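Local atomic coordinates of ribose-5-phosphate isomerase RpiB (Thermotoga maritima, PDB entry 1O1X), a protein that probably catalyses the interconversion of ribose 5-phosphate and ribulose 5-phosphate. Residues I17-D20 with L26-K29; H44-E49 with P55-K60. All coordinates share one frame; numbering follows the deposited sequence.

Contact 1. Residues I17-D20 with L26-K29; sequences IASD and LKEK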
loop_
_atom_site.group_PDB
_atom_site.type_symbol
_atom_site.label_atom_id
_atom_site.label_comp_id
_atom_site.label_asym_id
_atom_site.label_seq_id
_atom_site.Cartn_x
_atom_site.Cartn_y
_atom_site.Cartn_z
ATOM N N ILE A 17 -2.788 -19.731 14.605
ATOM C CA ILE A 17 -2.152 -18.438 14.494
ATOM C C ILE A 17 -0.833 -18.451 15.259
ATOM O O ILE A 17 -0.685 -19.141 16.268
ATOM C CB ILE A 17 -3.106 -17.321 14.972
ATOM C CG1 ILE A 17 -2.564 -15.917 14.662
ATOM C CG2 ILE A 17 -3.418 -17.433 16.498
ATOM C CD1 ILE A 17 -3.646 -14.826 14.741
ATOM N N ALA A 18 0.117 -17.676 14.758
ATOM C CA ALA A 18 1.391 -17.478 15.418
ATOM C C ALA A 18 2.068 -16.204 14.922
ATOM O O ALA A 18 1.826 -15.733 13.817
ATOM C CB ALA A 18 2.304 -18.674 15.222
ATOM N N SER A 19 2.935 -15.679 15.766
ATOM C CA SER A 19 3.749 -14.510 15.458
ATOM C C SER A 19 5.089 -14.540 16.191
ATOM O O SER A 19 5.260 -15.253 17.182
ATOM C CB SER A 19 3.011 -13.250 15.858
ATOM O OG SER A 19 3.046 -13.034 17.257
ATOM N N ASP A 20 6.018 -13.704 15.734
ATOM C CA ASP A 20 7.168 -13.401 16.562
ATOM C C ASP A 20 6.819 -12.248 17.495
ATOM O O ASP A 20 5.652 -11.841 17.602
ATOM C CB ASP A 20 8.428 -13.190 15.700
ATOM C CG ASP A 20 8.421 -11.895 14.905
ATOM O OD1 ASP A 20 7.369 -11.182 14.916
ATOM O OD2 ASP A 20 9.468 -11.519 14.281
ATOM N N LEU A 26 -0.408 -7.181 17.118
ATOM C CA LEU A 26 -1.412 -7.359 16.083
ATOM C C LEU A 26 -1.952 -8.789 16.151
ATOM O O LEU A 26 -3.131 -9.005 15.918
ATOM C CB LEU A 26 -0.886 -7.022 14.702
ATOM C CG LEU A 26 -1.908 -7.119 13.560
ATOM C CD1 LEU A 26 -3.069 -6.207 13.744
ATOM C CD2 LEU A 26 -1.285 -6.873 12.217
ATOM N N LYS A 27 -1.081 -9.762 16.441
ATOM C CA LYS A 27 -1.487 -11.169 16.539
ATOM C C LYS A 27 -2.597 -11.307 17.595
ATOM O O LYS A 27 -3.581 -11.955 17.377
ATOM C CB LYS A 27 -0.288 -12.058 16.891
ATOM C CG LYS A 27 -0.603 -13.567 16.956
ATOM C CD LYS A 27 -0.912 -14.100 18.320
ATOM C CE LYS A 27 0.372 -14.347 19.119
ATOM N NZ LYS A 27 0.053 -14.732 20.536
ATOM N N GLU A 28 -2.396 -10.692 18.750
ATOM C CA GLU A 28 -3.373 -10.672 19.813
ATOM C C GLU A 28 -4.703 -10.037 19.395
ATOM O O GLU A 28 -5.776 -10.569 19.701
ATOM C CB GLU A 28 -2.786 -9.939 21.022
ATOM C CG GLU A 28 -1.629 -10.696 21.694
ATOM C CD GLU A 28 -2.105 -11.982 22.362
ATOM O OE1 GLU A 28 -2.867 -11.879 23.343
ATOM O OE2 GLU A 28 -1.753 -13.092 21.880
ATOM N N LYS A 29 -4.642 -8.902 18.693
ATOM C CA LYS A 29 -5.848 -8.247 18.212
ATOM C C LYS A 29 -6.603 -9.103 17.194
ATOM O O LYS A 29 -7.802 -9.218 17.260
ATOM C CB LYS A 29 -5.492 -6.888 17.630
ATOM C CG LYS A 29 -5.061 -5.902 18.708
ATOM C CD LYS A 29 -4.602 -4.608 18.116
ATOM C CE LYS A 29 -4.415 -3.565 19.222
ATOM N NZ LYS A 29 -3.625 -2.412 18.697
#
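Ile17 and Ser19 pack against Lys27 in a buried strand-to-helix contact, where the end of strand 14-18 meets the first turns of helix 24-36. No hydrogen bond crosses between the segments; the contact is van der Waals packing along the aliphatic part of one lysine. Ile17 CG1 lies 3.8 Å from Lys27 CG, and the two side chains run at a slant to each other. CG1 of Ile17 is anti to the backbone N (chi1 -171°), which extends this branch to the helix; its CD1 also comes to 3.9 Å from Lys27 O. Ser19 packs on the same chain, with its OG 3.5 Å from Lys27 CB and equally near Lys27 CE. Two bends in the lysine chain, at chi2 and chi3, bring CE back to the serine hydroxyl. The hydroxyl itself is engaged: Ser19 OG donates to Asp20 O over 2.9 Å, tilted 19° from the carbonyl plane. The buried ammonium is well satisfied. Lys27 NZ forms a salt bridge with Glu28 OE2 at 2.8 Å, nearly in line with the C-O bond. It also makes a salt bridge to Asp43 and a hydrogen bond to the carbonyl of Thr46. Two acidic groups close together here probably favour a charged lysine. Asp20, in the loop just after the strand, is predicted to bind ribulose 5-phosphate. The contact belongs to the beta-alpha-beta unit of strand 14-18, helix 24-36 and strand 40-43. Ile17 also touches Val41 and Asp43 of strand 40-43, while Ala18 packs on Tyr57 and Val61 of helix 54-66.

Contact 2. Residues H44-E49 with P55-K60; sequences HGTYSE and PDYAKK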
loop_
_atom_site.group_PDB
_atom_site.type_symbol
_atom_site.label_atom_id
_atom_site.label_comp_id
_atom_site.label_asym_id
_atom_site.label_seq_id
_atom_site.Cartn_x
_atom_site.Cartn_y
_atom_site.Cartn_z
ATOM N N HIS A 44 -0.422 -20.586 18.764
ATOM C CA HIS A 44 0.880 -21.230 18.911
ATOM C C HIS A 44 1.980 -20.298 19.453
ATOM O O HIS A 44 3.115 -20.729 19.604
ATOM C CB HIS A 44 1.314 -21.824 17.584
ATOM C CG HIS A 44 0.431 -22.918 17.105
ATOM N ND1 HIS A 44 0.654 -24.244 17.414
ATOM C CD2 HIS A 44 -0.688 -22.885 16.346
ATOM C CE1 HIS A 44 -0.290 -24.980 16.855
ATOM N NE2 HIS A 44 -1.121 -24.179 16.208
ATOM N N GLY A 45 1.629 -19.067 19.816
ATOM C CA GLY A 45 2.579 -18.120 20.363
ATOM C C GLY A 45 3.182 -17.256 19.269
ATOM O O GLY A 45 2.766 -17.337 18.141
ATOM N N THR A 46 4.176 -16.421 19.578
ATOM C CA THR A 46 4.730 -16.268 20.910
ATOM C C THR A 46 3.753 -15.591 21.893
ATOM O O THR A 46 2.705 -15.064 21.482
ATOM C CB THR A 46 6.090 -15.553 20.802
ATOM O OG1 THR A 46 6.731 -15.588 22.068
ATOM C CG2 THR A 46 5.947 -14.068 20.442
ATOM N N TYR A 47 4.079 -15.642 23.190
ATOM C CA TYR A 47 3.129 -15.264 24.237
ATOM C C TYR A 47 3.567 -13.996 24.992
ATOM O O TYR A 47 2.942 -13.604 25.976
ATOM C CB TYR A 47 2.904 -16.444 25.193
ATOM C CG TYR A 47 2.402 -17.676 24.461
ATOM C CD1 TYR A 47 1.134 -17.703 23.876
ATOM C CD2 TYR A 47 3.185 -18.813 24.328
ATOM C CE1 TYR A 47 0.664 -18.860 23.203
ATOM C CE2 TYR A 47 2.699 -19.952 23.690
ATOM C CZ TYR A 47 1.453 -19.958 23.114
ATOM O OH TYR A 47 1.008 -21.086 22.442
ATOM N N SER A 48 4.626 -13.373 24.503
ATOM C CA SER A 48 5.104 -12.077 24.971
ATOM C C SER A 48 5.875 -11.318 23.877
ATOM O O SER A 48 6.059 -11.794 22.754
ATOM C CB SER A 48 6.058 -12.275 26.146
ATOM O OG SER A 48 7.300 -12.777 25.670
ATOM N N GLU A 49 6.378 -10.150 24.249
ATOM C CA GLU A 49 7.235 -9.366 23.390
ATOM C C GLU A 49 8.753 -9.641 23.565
ATOM O O GLU A 49 9.567 -8.981 22.901
ATOM C CB GLU A 49 6.902 -7.881 23.550
ATOM C CG GLU A 49 5.526 -7.582 22.956
ATOM C CD GLU A 49 5.201 -6.107 22.901
ATOM O OE1 GLU A 49 5.666 -5.353 23.793
ATOM O OE2 GLU A 49 4.456 -5.718 21.973
ATOM N N PRO A 55 10.976 -18.242 12.243
ATOM C CA PRO A 55 10.811 -19.586 11.645
ATOM C C PRO A 55 10.300 -20.655 12.635
ATOM O O PRO A 55 9.612 -21.576 12.210
ATOM C CB PRO A 55 12.225 -19.933 11.108
ATOM C CG PRO A 55 12.890 -18.572 10.939
ATOM C CD PRO A 55 12.381 -17.771 12.128
ATOM N N ASP A 56 10.622 -20.523 13.930
ATOM C CA ASP A 56 10.153 -21.451 14.947
ATOM C C ASP A 56 8.614 -21.456 14.980
ATOM O O ASP A 56 7.991 -22.510 15.158
ATOM C CB ASP A 56 10.721 -21.083 16.300
ATOM C CG ASP A 56 12.230 -21.331 16.402
ATOM O OD1 ASP A 56 12.682 -22.321 15.740
ATOM O OD2 ASP A 56 12.997 -20.636 17.160
ATOM N N TYR A 57 8.020 -20.287 14.752
ATOM C CA TYR A 57 6.562 -20.110 14.805
ATOM C C TYR A 57 5.836 -20.475 13.496
ATOM O O TYR A 57 4.727 -21.045 13.533
ATOM C CB TYR A 57 6.226 -18.709 15.361
ATOM C CG TYR A 57 6.655 -18.644 16.798
ATOM C CD1 TYR A 57 5.851 -19.162 17.785
ATOM C CD2 TYR A 57 7.935 -18.203 17.147
ATOM C CE1 TYR A 57 6.276 -19.176 19.130
ATOM C CE2 TYR A 57 8.375 -18.232 18.463
ATOM C CZ TYR A 57 7.525 -18.691 19.452
ATOM O OH TYR A 57 7.949 -18.737 20.761
ATOM N N ALA A 58 6.472 -20.197 12.360
ATOM C CA ALA A 58 6.036 -20.672 11.052
ATOM C C ALA A 58 5.839 -22.192 11.080
ATOM O O ALA A 58 4.808 -22.689 10.614
ATOM C CB ALA A 58 7.051 -20.284 9.960
ATOM N N LYS A 59 6.790 -22.916 11.690
ATOM C CA LYS A 59 6.779 -24.378 11.680
ATOM C C LYS A 59 5.595 -24.926 12.461
ATOM O O LYS A 59 5.013 -25.947 12.073
ATOM C CB LYS A 59 8.051 -24.968 12.306
ATOM C CG LYS A 59 9.296 -24.800 11.483
ATOM C CD LYS A 59 10.515 -25.275 12.271
ATOM C CE LYS A 59 11.714 -25.399 11.331
ATOM N NZ LYS A 59 12.405 -24.111 10.961
ATOM N N LYS A 60 5.245 -24.276 13.553
ATOM C CA LYS A 60 4.116 -24.738 14.377
ATOM C C LYS A 60 2.767 -24.636 13.614
ATOM O O LYS A 60 1.929 -25.523 13.690
ATOM C CB LYS A 60 4.027 -23.948 15.686
ATOM C CG LYS A 60 5.276 -24.010 16.568
ATOM C CD LYS A 60 5.168 -23.119 17.780
ATOM C CE LYS A 60 6.424 -23.193 18.711
ATOM N NZ LYS A 60 6.774 -24.613 19.005
#
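The Tyr57 ring fits against the backbone of His44, Gly45 and Thr46, in the loop that leads from strand 40-43 to helix 54-66. With chi1 at -67°, CG sits anti to the carbonyl carbon, and the ring reaches from the helix to the loop. Its CE1 is 3.5 Å from Thr46 N. His44 O meets the ring at its edge, in the ring plane, 3.6 Å from Tyr57 CE1. Farther out, Thr46 CB rests 3.7 Å from Tyr57 CZ, and the two side chains cross at a slant. Thr46 OG1 and Tyr57 OH are 3.6 Å apart. The peptide bond before Thr46 is cis. Gly45 has phi 92° and psi -173°, angles that by themselves call for glycine. A side-chain carbon here would also press on Tyr57 CE1 and clash with the ring of Tyr47, which has Gly45 CA over one face. Replacing Tyr57 with an alanine would probably open a gap beside the cis peptide and leave Thr46 without the ring it leans on. One helical turn later, Lys60 covers His44. Its CB is 3.8 Å from His44 ND1, and its CD is 3.6 Å from His44 O. The two side chains run past each other, pointing opposite ways. Lys60 O stands over one face of the imidazole, nearer the ring's border than its centre, 3.9 Å above the plane. The helix also meets a neighbouring subunit, where Asp56 forms a salt bridge with Lys151 of that subunit. No hydrogen bond links 44-49 to 55-60; they meet by van der Waals contact, largely of ring and lysine carbons with loop backbone and imidazole.

Contact 1 is fully buried, while contact 2 is partly buried and has the exposed Lys60 at its margin. Contact 1 joins strand 14-18 to helix 24-36 of the beta-alpha-beta unit; contact 2 joins the loop after that unit's last strand, 40-43, to helix 54-66. They share no segment, but they touch. Ser19 O accepts a probable hydrogen bond from Thr46 N, which ties the loop to the strand end. Both rely on packing across their segments. Contact 1 encloses a charged group with acidic partners, whereas contact 2 sets an aromatic ring against backbone and a lysine chain against a histidine. Contact 1 contains Asp20, and contact 2 lies near His21; both are predicted to bind substrate.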